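Local structure of xyloglucan-specific endo-beta-1,4-glucanase (4W88) at residues Gly28-Ala33 / Ala65-Gly69; Thr106-Thr112 / Met147-Ala153; Ile178-Arg182 / Pro213-Ile218; Val267-Gly273 / Val299-Trp304. The protein hydrolyses internal beta-1,4 bonds in the glucan backbone of xyloglucan, a branched plant cell-wall polysaccharide, as a glycoside hydrolase of family 5. The protein carries 1 engineered substitution. All blocks are in the same frame, centred on the assembly; numbering follows the deposited sequence. Where two conformers were deposited one is given.

Contact 1 (Gly28-Ala33 / Ala65-Gly69)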
# COMPACT_ATOMS: atom_id res chain seq x y z
N GLY A 28 8.62 -16.64 12.39
CA GLY A 28 8.81 -17.71 11.43
C GLY A 28 7.57 -18.18 10.69
O GLY A 28 6.71 -17.37 10.32
N ASN A 29 7.47 -19.49 10.52
CA ASN A 29 6.35 -20.03 9.76
C ASN A 29 5.22 -20.31 10.70
O ASN A 29 4.81 -21.46 10.86
CB ASN A 29 6.79 -21.30 8.98
CG ASN A 29 5.70 -21.91 8.18
OD1 ASN A 29 4.87 -21.30 7.63
ND2 ASN A 29 5.77 -23.20 8.11
N SER A 30 4.62 -19.25 11.21
CA SER A 30 3.63 -19.36 12.22
C SER A 30 2.64 -18.19 12.06
O SER A 30 3.04 -17.06 11.70
CB SER A 30 4.28 -19.23 13.62
OG SER A 30 3.19 -19.17 14.51
N VAL A 31 1.38 -18.44 12.39
CA VAL A 31 0.41 -17.33 12.53
C VAL A 31 0.79 -16.26 13.58
O VAL A 31 0.30 -15.13 13.52
CB VAL A 31 -1.05 -17.81 12.73
CG1 VAL A 31 -1.51 -18.65 11.55
CG2 VAL A 31 -1.18 -18.51 14.06
N ASN A 32 1.71 -16.61 14.48
CA ASN A 32 2.18 -15.70 15.46
C ASN A 32 2.99 -14.53 14.90
O ASN A 32 3.27 -13.56 15.63
CB ASN A 32 2.92 -16.42 16.56
CG ASN A 32 1.99 -17.31 17.32
OD1 ASN A 32 0.81 -16.97 17.62
ND2 ASN A 32 2.45 -18.49 17.57
N ALA A 33 3.33 -14.62 13.59
CA ALA A 33 3.98 -13.47 12.92
C ALA A 33 3.16 -12.21 13.10
O ALA A 33 3.72 -11.10 13.24
CB ALA A 33 4.19 -13.73 11.44
N ALA A 65 6.90 -14.29 2.75
CA ALA A 65 8.15 -15.01 2.66
C ALA A 65 8.32 -16.18 3.68
O ALA A 65 8.60 -17.34 3.27
CB ALA A 65 9.34 -14.06 2.76
N ASN A 66 8.29 -15.86 4.97
CA ASN A 66 8.53 -16.91 5.95
C ASN A 66 7.44 -18.01 6.06
O ASN A 66 7.66 -19.06 6.71
CB ASN A 66 8.71 -16.30 7.31
CG ASN A 66 9.96 -15.50 7.42
OD1 ASN A 66 10.93 -15.69 6.68
ND2 ASN A 66 9.95 -14.57 8.33
N HIS A 67 6.35 -17.80 5.36
CA HIS A 67 5.21 -18.75 5.34
C HIS A 67 5.21 -19.58 4.07
O HIS A 67 4.29 -20.32 3.83
CB HIS A 67 3.88 -18.00 5.49
CG HIS A 67 3.85 -17.04 6.64
ND1 HIS A 67 3.67 -17.43 7.97
CD2 HIS A 67 4.17 -15.74 6.68
CE1 HIS A 67 3.82 -16.36 8.74
NE2 HIS A 67 4.10 -15.32 7.98
N LEU A 68 6.24 -19.43 3.24
CA LEU A 68 6.34 -20.17 1.98
C LEU A 68 7.17 -21.41 2.07
O LEU A 68 8.22 -21.43 2.66
CB LEU A 68 6.94 -19.28 0.87
CG LEU A 68 6.29 -17.95 0.57
CD1 LEU A 68 7.04 -17.15 -0.43
CD2 LEU A 68 4.80 -18.10 0.17
N GLY A 69 6.69 -22.41 1.36
CA GLY A 69 7.43 -23.64 1.16
C GLY A 69 8.55 -23.43 0.15
O GLY A 69 8.76 -22.35 -0.40
O HOH W 1 7.32 -14.68 9.83
O HOH W 2 2.74 -19.96 8.53

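Contact 2 (Thr106-Thr112 / Met147-Ala153). With BGC (beta-D-glucopyranose), chain C.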
# COMPACT_ATOMS: atom_id res chain seq x y z
N THR A 106 10.79 -7.94 0.17
CA THR A 106 12.01 -7.19 -0.12
C THR A 106 13.14 -7.45 0.93
O THR A 106 14.35 -7.14 0.67
CB THR A 106 11.67 -5.68 -0.15
OG1 THR A 106 10.74 -5.31 0.91
CG2 THR A 106 11.08 -5.32 -1.52
N ASN A 107 12.79 -8.00 2.13
CA ASN A 107 13.82 -8.37 3.12
C ASN A 107 14.37 -9.77 2.80
O ASN A 107 15.36 -10.17 3.38
CB ASN A 107 13.29 -8.48 4.52
CG ASN A 107 12.81 -7.17 5.10
OD1 ASN A 107 12.90 -6.10 4.45
ND2 ASN A 107 12.33 -7.24 6.35
N TYR A 108 13.71 -10.49 1.86
CA TYR A 108 13.88 -11.93 1.67
C TYR A 108 14.29 -12.14 0.21
O TYR A 108 15.48 -11.96 -0.13
CB TYR A 108 12.62 -12.68 2.09
CG TYR A 108 12.39 -12.63 3.58
CD1 TYR A 108 13.10 -13.43 4.46
CD2 TYR A 108 11.53 -11.66 4.11
CE1 TYR A 108 12.96 -13.29 5.84
CE2 TYR A 108 11.43 -11.50 5.47
CZ TYR A 108 12.08 -12.36 6.33
OH TYR A 108 12.04 -12.21 7.69
N TRP A 109 13.36 -12.58 -0.62
CA TRP A 109 13.65 -12.98 -1.97
C TRP A 109 13.49 -11.87 -3.02
O TRP A 109 14.07 -11.98 -4.12
CB TRP A 109 12.67 -14.12 -2.33
CG TRP A 109 11.20 -13.74 -2.21
CD1 TRP A 109 10.44 -13.79 -1.12
CD2 TRP A 109 10.37 -13.24 -3.28
NE1 TRP A 109 9.16 -13.33 -1.42
CE2 TRP A 109 9.10 -13.01 -2.75
CE3 TRP A 109 10.60 -12.94 -4.63
CZ2 TRP A 109 8.08 -12.49 -3.48
CZ3 TRP A 109 9.57 -12.44 -5.39
CH2 TRP A 109 8.31 -12.22 -4.80
N LEU A 110 12.71 -10.83 -2.69
CA LEU A 110 12.36 -9.81 -3.68
C LEU A 110 13.42 -8.69 -3.68
O LEU A 110 13.23 -7.61 -3.10
CB LEU A 110 10.95 -9.27 -3.49
CG LEU A 110 10.25 -8.79 -4.76
CD1 LEU A 110 8.82 -8.34 -4.47
CD2 LEU A 110 10.97 -7.65 -5.46
N LYS A 111 14.57 -9.02 -4.25
CA LYS A 111 15.73 -8.13 -4.36
C LYS A 111 15.92 -7.93 -5.86
O LYS A 111 16.11 -8.91 -6.60
CB LYS A 111 16.95 -8.76 -3.75
CG LYS A 111 16.68 -9.28 -2.37
CD LYS A 111 17.30 -8.47 -1.34
CE LYS A 111 17.19 -9.02 0.06
NZ LYS A 111 17.41 -7.92 1.05
N THR A 112 15.80 -6.67 -6.34
CA THR A 112 15.67 -6.40 -7.78
C THR A 112 16.99 -6.42 -8.56
O THR A 112 17.44 -5.42 -9.04
CB THR A 112 14.95 -5.05 -7.99
OG1 THR A 112 15.60 -4.06 -7.23
CG2 THR A 112 13.52 -5.20 -7.60
N MSE A 147 3.13 -5.88 -5.37
CA MSE A 147 4.39 -5.69 -4.65
C MSE A 147 4.29 -4.43 -3.84
O MSE A 147 3.50 -3.52 -4.14
CB MSE A 147 5.61 -5.57 -5.62
CG MSE A 147 5.70 -6.77 -6.54
SE MSE A 147 7.26 -6.56 -7.75
CE MSE A 147 6.44 -5.43 -9.10
N ASN A 148 5.18 -4.36 -2.84
CA ASN A 148 5.33 -3.16 -1.99
C ASN A 148 6.76 -2.69 -2.02
O ASN A 148 7.69 -3.44 -1.63
CB ASN A 148 4.97 -3.46 -0.56
CG ASN A 148 5.02 -2.23 0.31
OD1 ASN A 148 4.20 -1.32 0.12
ND2 ASN A 148 6.06 -2.13 1.15
N GLU A 149 6.97 -1.50 -2.56
CA GLU A 149 8.28 -0.89 -2.62
C GLU A 149 9.39 -1.78 -3.16
O GLU A 149 10.44 -1.89 -2.55
CB GLU A 149 8.62 -0.25 -1.31
CG GLU A 149 7.63 0.80 -0.87
CD GLU A 149 7.94 1.54 0.42
OE1 GLU A 149 8.80 1.09 1.23
OE2 GLU A 149 7.24 2.60 0.67
N PRO A 150 9.11 -2.50 -4.25
CA PRO A 150 10.13 -3.44 -4.75
C PRO A 150 11.42 -2.71 -5.10
O PRO A 150 11.37 -1.66 -5.76
CB PRO A 150 9.46 -4.04 -5.97
CG PRO A 150 8.48 -2.96 -6.47
CD PRO A 150 7.94 -2.42 -5.14
N ARG A 151 12.56 -3.24 -4.68
CA ARG A 151 13.81 -2.51 -4.78
C ARG A 151 14.97 -3.43 -4.40
O ARG A 151 14.73 -4.59 -4.02
CB ARG A 151 13.82 -1.26 -3.86
CG ARG A 151 13.71 -1.62 -2.38
CD ARG A 151 13.28 -0.47 -1.45
NE ARG A 151 13.40 -0.86 -0.04
CZ ARG A 151 12.55 -1.60 0.66
NH1 ARG A 151 11.48 -2.09 0.13
NH2 ARG A 151 12.78 -1.84 1.94
N MSE A 152 16.20 -2.91 -4.45
CA MSE A 152 17.39 -3.60 -3.94
C MSE A 152 17.78 -2.83 -2.66
O MSE A 152 18.43 -1.74 -2.73
CB MSE A 152 18.55 -3.57 -4.95
CG MSE A 152 19.84 -4.09 -4.31
SE MSE A 152 19.71 -6.03 -4.13
CE MSE A 152 19.13 -6.09 -2.28
N ALA A 153 17.41 -3.36 -1.51
CA ALA A 153 17.74 -2.71 -0.25
C ALA A 153 19.24 -2.56 -0.11
O ALA A 153 20.02 -3.49 -0.40
CB ALA A 153 17.12 -3.43 0.98
C2 BGC C . 11.09 5.32 3.95
C3 BGC C . 9.99 4.30 3.66
C4 BGC C . 8.83 4.91 2.94
C5 BGC C . 9.65 5.70 1.84
C6 BGC C . 8.58 6.38 1.09
C1 BGC C . 11.87 5.94 2.84
O2 BGC C . 12.07 4.55 4.47
O3 BGC C . 9.57 3.82 4.92
O4 BGC C . 7.69 3.92 2.81
O5 BGC C . 10.83 6.57 2.32
O6 BGC C . 8.93 7.00 -0.13
O HOH W 3 11.19 -4.26 3.22
O HOH W 4 8.61 -3.56 0.98
O HOH W 5 15.25 -5.41 -1.44

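Contact 3 (Ile178-Arg182 / Pro213-Ile218)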
# COMPACT_ATOMS: atom_id res chain seq x y z
N ILE A 178 0.20 -9.56 -13.10
CA ILE A 178 -1.08 -9.48 -13.81
C ILE A 178 -1.38 -10.77 -14.51
O ILE A 178 -2.51 -11.28 -14.39
CB ILE A 178 -1.06 -8.35 -14.88
CG1 ILE A 178 -1.01 -6.99 -14.15
CG2 ILE A 178 -2.26 -8.42 -15.85
CD1 ILE A 178 -0.59 -5.82 -15.06
N ASP A 179 -0.41 -11.30 -15.23
CA ASP A 179 -0.64 -12.58 -15.96
C ASP A 179 -1.09 -13.73 -15.02
O ASP A 179 -1.99 -14.48 -15.34
CB ASP A 179 0.65 -12.91 -16.71
CG ASP A 179 0.50 -14.00 -17.66
OD1 ASP A 179 0.61 -15.11 -17.20
OD2 ASP A 179 0.34 -13.75 -18.87
N ALA A 180 -0.41 -13.88 -13.88
CA ALA A 180 -0.66 -14.94 -12.97
C ALA A 180 -2.08 -14.83 -12.45
O ALA A 180 -2.79 -15.84 -12.29
CB ALA A 180 0.32 -14.93 -11.84
N VAL A 181 -2.48 -13.62 -12.11
CA VAL A 181 -3.83 -13.42 -11.54
C VAL A 181 -4.92 -13.63 -12.59
O VAL A 181 -5.87 -14.38 -12.36
CB VAL A 181 -3.98 -12.04 -10.92
CG1 VAL A 181 -5.40 -11.77 -10.44
CG2 VAL A 181 -3.02 -11.81 -9.73
N ARG A 182 -4.75 -13.02 -13.77
CA ARG A 182 -5.75 -13.22 -14.81
C ARG A 182 -5.93 -14.68 -15.25
O ARG A 182 -7.07 -15.12 -15.56
CB ARG A 182 -5.43 -12.36 -16.05
CG ARG A 182 -5.37 -10.85 -15.76
CD ARG A 182 -6.68 -10.27 -15.30
NE ARG A 182 -6.61 -8.79 -15.25
CZ ARG A 182 -7.14 -8.06 -14.30
NH1 ARG A 182 -7.76 -8.59 -13.26
NH2 ARG A 182 -6.98 -6.77 -14.34
N PRO A 213 0.32 -1.32 -18.61
CA PRO A 213 -0.33 -2.45 -19.24
C PRO A 213 -1.53 -2.10 -20.10
O PRO A 213 -2.29 -1.18 -19.78
CB PRO A 213 -0.82 -3.25 -18.04
CG PRO A 213 0.06 -2.84 -16.91
CD PRO A 213 0.22 -1.41 -17.14
N SER A 214 -1.71 -2.86 -21.19
CA SER A 214 -2.93 -2.71 -21.97
C SER A 214 -4.18 -3.23 -21.20
O SER A 214 -5.34 -2.87 -21.55
CB SER A 214 -2.75 -3.34 -23.37
OG SER A 214 -2.46 -4.71 -23.16
N ASP A 215 -4.01 -4.03 -20.16
CA ASP A 215 -5.17 -4.52 -19.37
C ASP A 215 -5.91 -3.29 -18.84
O ASP A 215 -5.31 -2.41 -18.24
CB ASP A 215 -4.63 -5.38 -18.25
CG ASP A 215 -5.67 -6.07 -17.44
OD1 ASP A 215 -6.59 -5.42 -16.92
OD2 ASP A 215 -5.48 -7.27 -17.23
N PRO A 216 -7.22 -3.24 -19.07
CA PRO A 216 -7.99 -2.01 -18.71
C PRO A 216 -8.36 -1.92 -17.24
O PRO A 216 -8.88 -0.90 -16.80
CB PRO A 216 -9.25 -2.15 -19.56
CG PRO A 216 -9.41 -3.64 -19.73
CD PRO A 216 -8.04 -4.24 -19.80
N ASN A 217 -8.09 -3.01 -16.51
CA ASN A 217 -8.45 -3.13 -15.09
C ASN A 217 -7.26 -3.09 -14.15
O ASN A 217 -7.17 -3.89 -13.19
CB ASN A 217 -9.35 -4.34 -14.84
CG ASN A 217 -10.70 -4.16 -15.51
OD1 ASN A 217 -11.39 -3.21 -15.27
ND2 ASN A 217 -11.07 -5.08 -16.34
N ILE A 218 -6.43 -2.07 -14.37
CA ILE A 218 -5.30 -1.83 -13.53
C ILE A 218 -5.30 -0.44 -12.95
O ILE A 218 -6.00 0.49 -13.42
CB ILE A 218 -3.97 -2.14 -14.25
CG1 ILE A 218 -3.70 -1.16 -15.39
CG2 ILE A 218 -3.96 -3.56 -14.71
CD1 ILE A 218 -3.07 0.16 -14.97

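Contact 4 (Val267-Gly273 / Val299-Trp304)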
# COMPACT_ATOMS: atom_id res chain seq x y z
N VAL A 267 -4.62 6.16 -10.57
CA VAL A 267 -3.58 6.24 -9.58
C VAL A 267 -4.17 6.15 -8.18
O VAL A 267 -5.22 6.76 -7.89
CB VAL A 267 -2.78 7.56 -9.69
CG1 VAL A 267 -1.73 7.66 -8.61
CG2 VAL A 267 -2.11 7.54 -11.01
N VAL A 268 -3.50 5.37 -7.34
CA VAL A 268 -3.87 5.18 -5.94
C VAL A 268 -2.61 5.40 -5.07
O VAL A 268 -1.55 4.82 -5.32
CB VAL A 268 -4.45 3.74 -5.62
CG1 VAL A 268 -4.97 3.79 -4.17
CG2 VAL A 268 -5.56 3.38 -6.52
N ILE A 269 -2.71 6.28 -4.08
CA ILE A 269 -1.64 6.45 -3.08
C ILE A 269 -1.84 5.42 -1.95
O ILE A 269 -2.63 5.65 -1.04
CB ILE A 269 -1.55 7.88 -2.54
CG1 ILE A 269 -1.46 8.90 -3.70
CG2 ILE A 269 -0.42 7.95 -1.58
CD1 ILE A 269 -0.29 8.75 -4.63
N THR A 270 -1.10 4.30 -1.99
CA THR A 270 -1.38 3.23 -1.10
C THR A 270 -0.74 3.37 0.26
O THR A 270 -1.08 2.60 1.18
CB THR A 270 -1.13 1.83 -1.74
OG1 THR A 270 0.25 1.71 -2.14
CG2 THR A 270 -2.06 1.64 -2.94
N GLU A 271 0.16 4.35 0.41
CA GLU A 271 0.65 4.75 1.75
C GLU A 271 1.03 6.23 1.72
O GLU A 271 1.63 6.74 0.77
CB GLU A 271 1.90 3.98 2.19
CG GLU A 271 1.76 2.51 2.52
CD GLU A 271 3.05 1.88 2.91
OE1 GLU A 271 3.95 2.62 3.46
OE2 GLU A 271 3.19 0.64 2.78
N THR A 272 0.62 6.90 2.80
CA THR A 272 1.09 8.21 3.18
C THR A 272 0.73 8.40 4.66
O THR A 272 0.12 7.52 5.31
CB THR A 272 0.48 9.31 2.30
OG1 THR A 272 1.15 10.59 2.56
CG2 THR A 272 -1.02 9.41 2.51
N GLY A 273 1.12 9.54 5.22
CA GLY A 273 0.89 9.83 6.64
C GLY A 273 2.00 10.71 7.18
O GLY A 273 2.96 11.01 6.46
N VAL A 299 -8.15 11.49 -6.58
CA VAL A 299 -7.19 10.42 -6.26
C VAL A 299 -7.33 10.07 -4.79
O VAL A 299 -7.41 10.96 -3.93
CB VAL A 299 -5.74 10.87 -6.60
CG1 VAL A 299 -4.71 9.84 -6.17
CG2 VAL A 299 -5.63 11.16 -8.09
N LYS A 300 -7.38 8.78 -4.52
CA LYS A 300 -7.57 8.26 -3.17
C LYS A 300 -6.23 7.88 -2.53
O LYS A 300 -5.26 7.52 -3.25
CB LYS A 300 -8.52 7.07 -3.20
CG LYS A 300 -9.83 7.35 -3.95
CD LYS A 300 -10.64 8.47 -3.25
CE LYS A 300 -11.91 8.76 -4.03
NZ LYS A 300 -12.56 9.85 -3.31
N CYS A 301 -6.20 7.95 -1.20
CA CYS A 301 -5.03 7.54 -0.47
C CYS A 301 -5.43 6.64 0.69
O CYS A 301 -6.59 6.65 1.17
CB CYS A 301 -4.23 8.77 0.05
SG CYS A 301 -5.03 9.82 1.24
N PHE A 302 -4.41 5.90 1.14
CA PHE A 302 -4.50 5.02 2.29
C PHE A 302 -3.44 5.42 3.31
O PHE A 302 -2.24 5.45 3.00
CB PHE A 302 -4.27 3.56 1.87
CG PHE A 302 -5.36 2.93 1.05
CD1 PHE A 302 -5.64 3.37 -0.25
CD2 PHE A 302 -6.13 1.90 1.57
CE1 PHE A 302 -6.66 2.80 -0.99
CE2 PHE A 302 -7.16 1.34 0.82
CZ PHE A 302 -7.45 1.80 -0.43
N ILE A 303 -3.86 5.68 4.54
CA ILE A 303 -2.95 6.20 5.58
C ILE A 303 -2.26 5.03 6.27
O ILE A 303 -2.89 4.04 6.64
CB ILE A 303 -3.76 7.08 6.60
CG1 ILE A 303 -4.57 8.14 5.90
CG2 ILE A 303 -2.81 7.64 7.65
CD1 ILE A 303 -3.74 8.99 4.88
N TRP A 304 -0.93 5.13 6.44
CA TRP A 304 -0.18 4.14 7.16
C TRP A 304 -0.40 4.22 8.70
O TRP A 304 -0.21 5.29 9.31
CB TRP A 304 1.31 4.30 6.86
CG TRP A 304 2.08 3.20 7.54
CD1 TRP A 304 2.96 3.31 8.60
CD2 TRP A 304 2.09 1.82 7.13
NE1 TRP A 304 3.44 2.06 8.92
CE2 TRP A 304 2.96 1.13 8.01
CE3 TRP A 304 1.44 1.11 6.12
CZ2 TRP A 304 3.17 -0.26 7.92
CZ3 TRP A 304 1.67 -0.21 6.01
CH2 TRP A 304 2.51 -0.89 6.89
O HOH W 6 -7.46 6.68 -6.47

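Contact 1 (Gly28-Ala33 / Ala65-Gly69)
His-67 lies against the turn Gly-28 to Ala-33, and its ring illustrates how a side chain can pack against a loop largely through carbonyl contacts and water. The chain departs with CG beside the backbone N and anti to the carbonyl carbon (chi1 -50°), which carries the ring across to the other segment. Its CB lies near the amide oxygen of Asn-29, the OD1 that also approaches the CA of His-67 at 3.4 Å. Further out, ND1 is joined to a water 2.8 Å away, and this water donates to Asn-29 OD1 at 2.7 Å, a bridge that should restrain both the imidazole and the amide. CE1 comes next, 3.1 Å from Ser-30 O, which approaches the ring at its edge, and also close to Gly-28 O, which comes in obliquely. At the tip, NE2 and CE1 meet the methyl of Ala-33 at the edge, with CB 3.8 Å from NE2.

Direct hydrogen bonds between the segments are absent. A second water lies 2.8 Å from Gly-28 O and accepts from Asn-66 ND2, so solvent again supplies the link, while CB of Asn-29 rests 3.3 Å from Asn-66 O. The turn has its own support, an ST turn in which Ser-30 OG accepts from the backbone N of Asn-32.

In the barrel this contact joins the loop after strand 15-18 to the loop after strand 57-60. Trp-80 of helix 78-92 stacks on the His-67 ring and also touches Ala-33, tying both loops to that helix.

Contact 2 (Thr106-Thr112 / Met147-Ala153)
Thr-106 and Arg-151 cross at about a right angle, the threonine methyl CG2 lying 3.6 Å from the guanidinium NH1 and equally near Glu-149 O. The arginine leaves its backbone with CG between N and the carbonyl carbon (chi1 63°), then runs extended to NE, which brings the head back over its own segment. There NH1 donates to Glu-149 O at 2.9 Å, the oxygen lying in the guanidinium plane, while NE forms a salt bridge with Glu-158. One water ties NH2 to Thr-106 OG1 and Asn-107 OD1; another links Thr-106 OG1 with O and ND2 of Asn-148, whose OD1 is held by Arg-59.

Next to these polar contacts Leu-110 spreads its two methyls, CD1 against the selenium of Met-147 at 4.0 Å and CD2 alongside Pro-150 CB at 3.9 Å. Thr-112 N donates to Arg-151 O at 3.3 Å from well above the carbonyl plane, and its OG1 turns to Glu-166. Replacing Arg-151 by leucine would probably leave Glu-158 without its charge mate and set the waters around Thr-106 free to shift.

Glu-149 extends from this framework to the bound glucose, whose O4 donates to OE2 at 2.6 Å. Glu-149 follows Asn-148 in the Asn-Glu-Pro sequence after the fourth barrel strand, where family 5 enzymes carry their acid/base. The chemistry suggests a second shell: Arg-151 grips the carbonyl of Glu-149, probably fixing the backbone from which that carboxylate reaches the sugar.

Contact 3 (Ile178-Arg182 / Pro213-Ile218)
Arg-182 and Asp-215 approach from opposite directions and meet side-on, a worked case of a two-point salt bridge fastening a helix end to a loop. Arg-182 NE donates to Asp-215 OD2 at 2.7 Å, almost straight at 169°; OD2 receives it on its syn lone pair and lies in the guanidinium plane. NH2 donates to OD1 at 2.9 Å with more tilt, since the two flat groups are turned 30° apart. The same NH2 makes a weak bond to Asn-217 O at 3.1 Å, and NH1 is taken by the carbonyls of Asn-188 and Arg-191, so all three guanidinium nitrogens are engaged.

The carboxylate is held from its own side as well. Its CG stands anti to the backbone N (chi1 -174°), and OD1 accepts from the backbone N of Asn-217 at 2.9 Å as well as from the arginine, forming an Asx turn that folds the loop around the acid.

Beside this polar grip lies an apolar patch. Ile-178 sends CD1 across the ring of Pro-213, touching CG at 3.6 Å, and reaches Ile-218 CG2 at 4.1 Å; its CG2 slides past Asp-215 OD2. Inward, Ile-195 of strand 193-196 backs both Ile-178 and Pro-213. The outer side, by contrast, is loose: Ser-214 and Pro-216 are exposed and the loop faces solvent, although Arg-2 binds the carbonyls of Pro-213 and Asp-215.

The arrangement belongs to the outer layer of a beta/alpha barrel: the C-terminal end of helix 164-182 is joined to the loop that enters strand 218-223, at the end of the barrel where its strands begin.

Contact 4 (Val267-Gly273 / Val299-Trp304)
Glu-271 and Trp-304 lie side by side and point the same way, carboxylate and indole planes only 28° apart. The acid lies against the six-membered part of the ring, its CD 3.7 Å from CE3, with OE1 above one face and displaced toward the rim. Trp-304 takes this place because its CG is anti to the backbone N (chi1 -176°), and Phe-316 meets its ring edge-to-face.

The strands beneath are parallel neighbours. Ile-269 N donates to Lys-300 O at 3.0 Å, and Phe-302 N returns to Ile-269 O at 2.8 Å. The next donor to Phe-302 O is Thr-272 N, weakly, one residue later than regular pairing would give; Trp-304 N then reaches Thr-272 O at 2.8 Å. Thr-270, whose hydroxyl pairs with Glu-145, and Glu-271 lie in this interruption of the register.

Side chains divide between two layers. Those of Val-268 and Phe-302 cross obliquely, CG1 of the former 3.7 Å from CE1 of the latter, while Ile-269, Cys-301, Thr-272 and Ile-303 face the helices: CB meets CB at 3.8 Å between Ile-269 and Cys-301, and Thr-272 CG2 touches Ile-303 CD1 at 3.6 Å. A water joins Val-267 O to Lys-300 N where the strands spread.

Arg-59 forms a salt bridge with Glu-271 OE2, and Tyr-225 OH bonds to OE1. Alanine in place of Glu-271 is likely to leave Arg-59 without its acidic mate and uncover part of the indole face. A carboxylate thus fixed on both oxygens, beside the bound glucose, is consistent with the nucleophile position at the end of barrel strand seven in family 5.

In the fold
All four contacts belong to one eight-stranded beta/alpha barrel and follow in series along the chain, each closing before the next opens. Contacts 1 and 2 join loops that follow strands 15-18, 57-60, 97-101 and 142-145; their centres lie about 17 Å apart, and Asn-66 and Tyr-108 connect them. Contact 4 pairs strands 267-272 and 300-305, the last two of the barrel, its centre about 20 Å from that of contact 2, yet Asn-148 still touches Glu-271, bringing both segments to one glycan-binding site. Contact 3 sits on the outer wall, its centre about 21 Å from those of contacts 2 and 4. Helix 164-182, which packs on contact 2, ends in contact 3, linking the pocket side to the opposite end.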